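Local structure of alkaline serine protease (Pseudoalteromonas sp., 1Y9Z) at residues Ala397-Thr401 and Ala423-Leu428. The protein probably hydrolyses peptide bonds as a cold-adapted, subtilisin-like serine protease from an Antarctic Pseudoalteromonas. Numbering follows the deposited sequence.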
loop_
_atom_site.group_PDB
_atom_site.type_symbol
_atom_site.label_atom_id
_atom_site.label_comp_id
_atom_site.label_asym_id
_atom_site.label_seq_id
_atom_site.Cartn_x
_atom_site.Cartn_y
_atom_site.Cartn_z
ATOM N N ALA A 397 -9.842 -0.491 21.098
ATOM C CA ALA A 397 -10.476 -1.660 20.504
ATOM C C ALA A 397 -9.609 -2.241 19.392
ATOM O O ALA A 397 -9.446 -3.456 19.288
ATOM C CB ALA A 397 -11.848 -1.292 19.960
ATOM N N LEU A 398 -9.046 -1.372 18.559
ATOM C CA LEU A 398 -8.201 -1.829 17.462
ATOM C C LEU A 398 -6.956 -2.540 17.993
ATOM O O LEU A 398 -6.564 -3.592 17.488
ATOM C CB LEU A 398 -7.791 -0.645 16.580
ATOM C CG LEU A 398 -8.934 0.127 15.909
ATOM C CD1 LEU A 398 -8.369 1.306 15.136
ATOM C CD2 LEU A 398 -9.713 -0.796 14.983
ATOM N N ASN A 399 -6.343 -1.969 19.023
ATOM C CA ASN A 399 -5.144 -2.550 19.614
ATOM C C ASN A 399 -5.436 -3.861 20.334
ATOM O O ASN A 399 -4.675 -4.824 20.230
ATOM C CB ASN A 399 -4.520 -1.559 20.596
ATOM C CG ASN A 399 -3.923 -0.353 19.904
ATOM O OD1 ASN A 399 -3.732 0.700 20.517
ATOM N ND2 ASN A 399 -3.614 -0.503 18.625
ATOM N N ALA A 400 -6.546 -3.894 21.062
ATOM C CA ALA A 400 -6.924 -5.082 21.816
ATOM C C ALA A 400 -7.296 -6.271 20.938
ATOM O O ALA A 400 -7.201 -7.418 21.375
ATOM C CB ALA A 400 -8.079 -4.753 22.748
ATOM N N THR A 401 -7.712 -6.005 19.703
ATOM C CA THR A 401 -8.123 -7.079 18.806
ATOM C C THR A 401 -7.199 -7.351 17.627
ATOM O O THR A 401 -7.496 -8.205 16.794
ATOM C CB THR A 401 -9.536 -6.820 18.257
ATOM O OG1 THR A 401 -9.538 -5.610 17.491
ATOM C CG2 THR A 401 -10.533 -6.695 19.400
ATOM N N ALA A 423 -12.864 -8.519 14.440
ATOM C CA ALA A 423 -12.638 -8.642 15.875
ATOM C C ALA A 423 -12.855 -7.318 16.603
ATOM O O ALA A 423 -13.400 -7.290 17.706
ATOM C CB ALA A 423 -11.230 -9.163 16.137
ATOM N N ALA A 424 -12.425 -6.222 15.988
ATOM C CA ALA A 424 -12.589 -4.904 16.591
ATOM C C ALA A 424 -14.073 -4.579 16.746
ATOM O O ALA A 424 -14.497 -4.036 17.766
ATOM C CB ALA A 424 -11.904 -3.848 15.735
ATOM N N LYS A 425 -14.857 -4.911 15.726
ATOM C CA LYS A 425 -16.292 -4.663 15.762
ATOM C C LYS A 425 -16.944 -5.471 16.878
ATOM O O LYS A 425 -17.738 -4.944 17.655
ATOM C CB LYS A 425 -16.934 -5.040 14.426
ATOM C CG LYS A 425 -18.459 -5.028 14.455
ATOM C CD LYS A 425 -19.044 -5.617 13.182
ATOM C CE LYS A 425 -20.557 -5.740 13.275
ATOM N NZ LYS A 425 -20.989 -6.632 14.387
ATOM N N ALA A 426 -16.604 -6.755 16.945
ATOM C CA ALA A 426 -17.157 -7.644 17.964
ATOM C C ALA A 426 -16.840 -7.124 19.363
ATOM O O ALA A 426 -17.646 -7.254 20.286
ATOM C CB ALA A 426 -16.596 -9.050 17.784
ATOM N N TYR A 427 -15.657 -6.537 19.507
ATOM C CA TYR A 427 -15.201 -5.979 20.774
ATOM C C TYR A 427 -16.153 -4.864 21.205
ATOM O O TYR A 427 -16.687 -4.877 22.314
ATOM C CB TYR A 427 -13.789 -5.414 20.595
ATOM C CG TYR A 427 -13.103 -4.940 21.858
ATOM C CD1 TYR A 427 -12.442 -5.836 22.695
ATOM C CD2 TYR A 427 -13.069 -3.585 22.186
ATOM C CE1 TYR A 427 -11.754 -5.394 23.826
ATOM C CE2 TYR A 427 -12.386 -3.132 23.314
ATOM C CZ TYR A 427 -11.730 -4.041 24.127
ATOM O OH TYR A 427 -11.036 -3.597 25.230
ATOM N N LEU A 428 -16.363 -3.904 20.311
ATOM C CA LEU A 428 -17.240 -2.776 20.590
ATOM C C LEU A 428 -18.706 -3.193 20.680
ATOM O O LEU A 428 -19.519 -2.491 21.280
ATOM C CB LEU A 428 -17.054 -1.695 19.520
ATOM C CG LEU A 428 -15.671 -1.031 19.510
ATOM C CD1 LEU A 428 -15.575 -0.057 18.347
ATOM C CD2 LEU A 428 -15.437 -0.313 20.830
#
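T401, at the C-terminal end of the segment 397-401, presses its side chain against A423, A424 and Y427 where two C-terminal helices of the subtilisin-like alpha/beta domain pack together. The axes of segments 397-401 and 423-428, on helices 391-401 and 421-430, approach to 8.5 Å, with an angle of 118° between their N-to-C directions, and alanines at A397, A400, A423 and A424 keep side-chain bulk low between them. The hydroxyl of T401 sits between its own backbone N and carbonyl carbon and turns back into its helix, donating a hydrogen bond from OG1 to A397 O at 2.8 Å. The donor lies tilted 27° from the carbonyl plane. This internal bond ties down the hydroxyl while the methyl CG2 faces the other helix, 3.7 Å from Y427 CB.

Y427 makes the second main set of contacts. Its CG is anti to the backbone N (chi1 -173°), which sends the ring across helix 391-401 over one turn, from A397 to A400. The ring meets both alanine methyls obliquely: CD2 lies 3.4 Å from A397 CB, and at the opposite corner of the ring CE1 lies 3.9 Å from A400 CB; both methyls lie on the same side of its plane. A397 CB is also approached by L428, whose branch CD2 comes within 3.8 Å, so this methyl touches both the ring and the leucine branch.

On the buried side, helix 368-385 packs against both segments, with A379 touching L398 and V382 touching both A424 and L428. L398 starts out directed away from helix 421-430, yet its CD2 branch reaches back to A424 CB at 3.8 Å. The same A424 methyl also meets the T401 hydroxyl oxygen, OG1 lying 3.4 Å from CB.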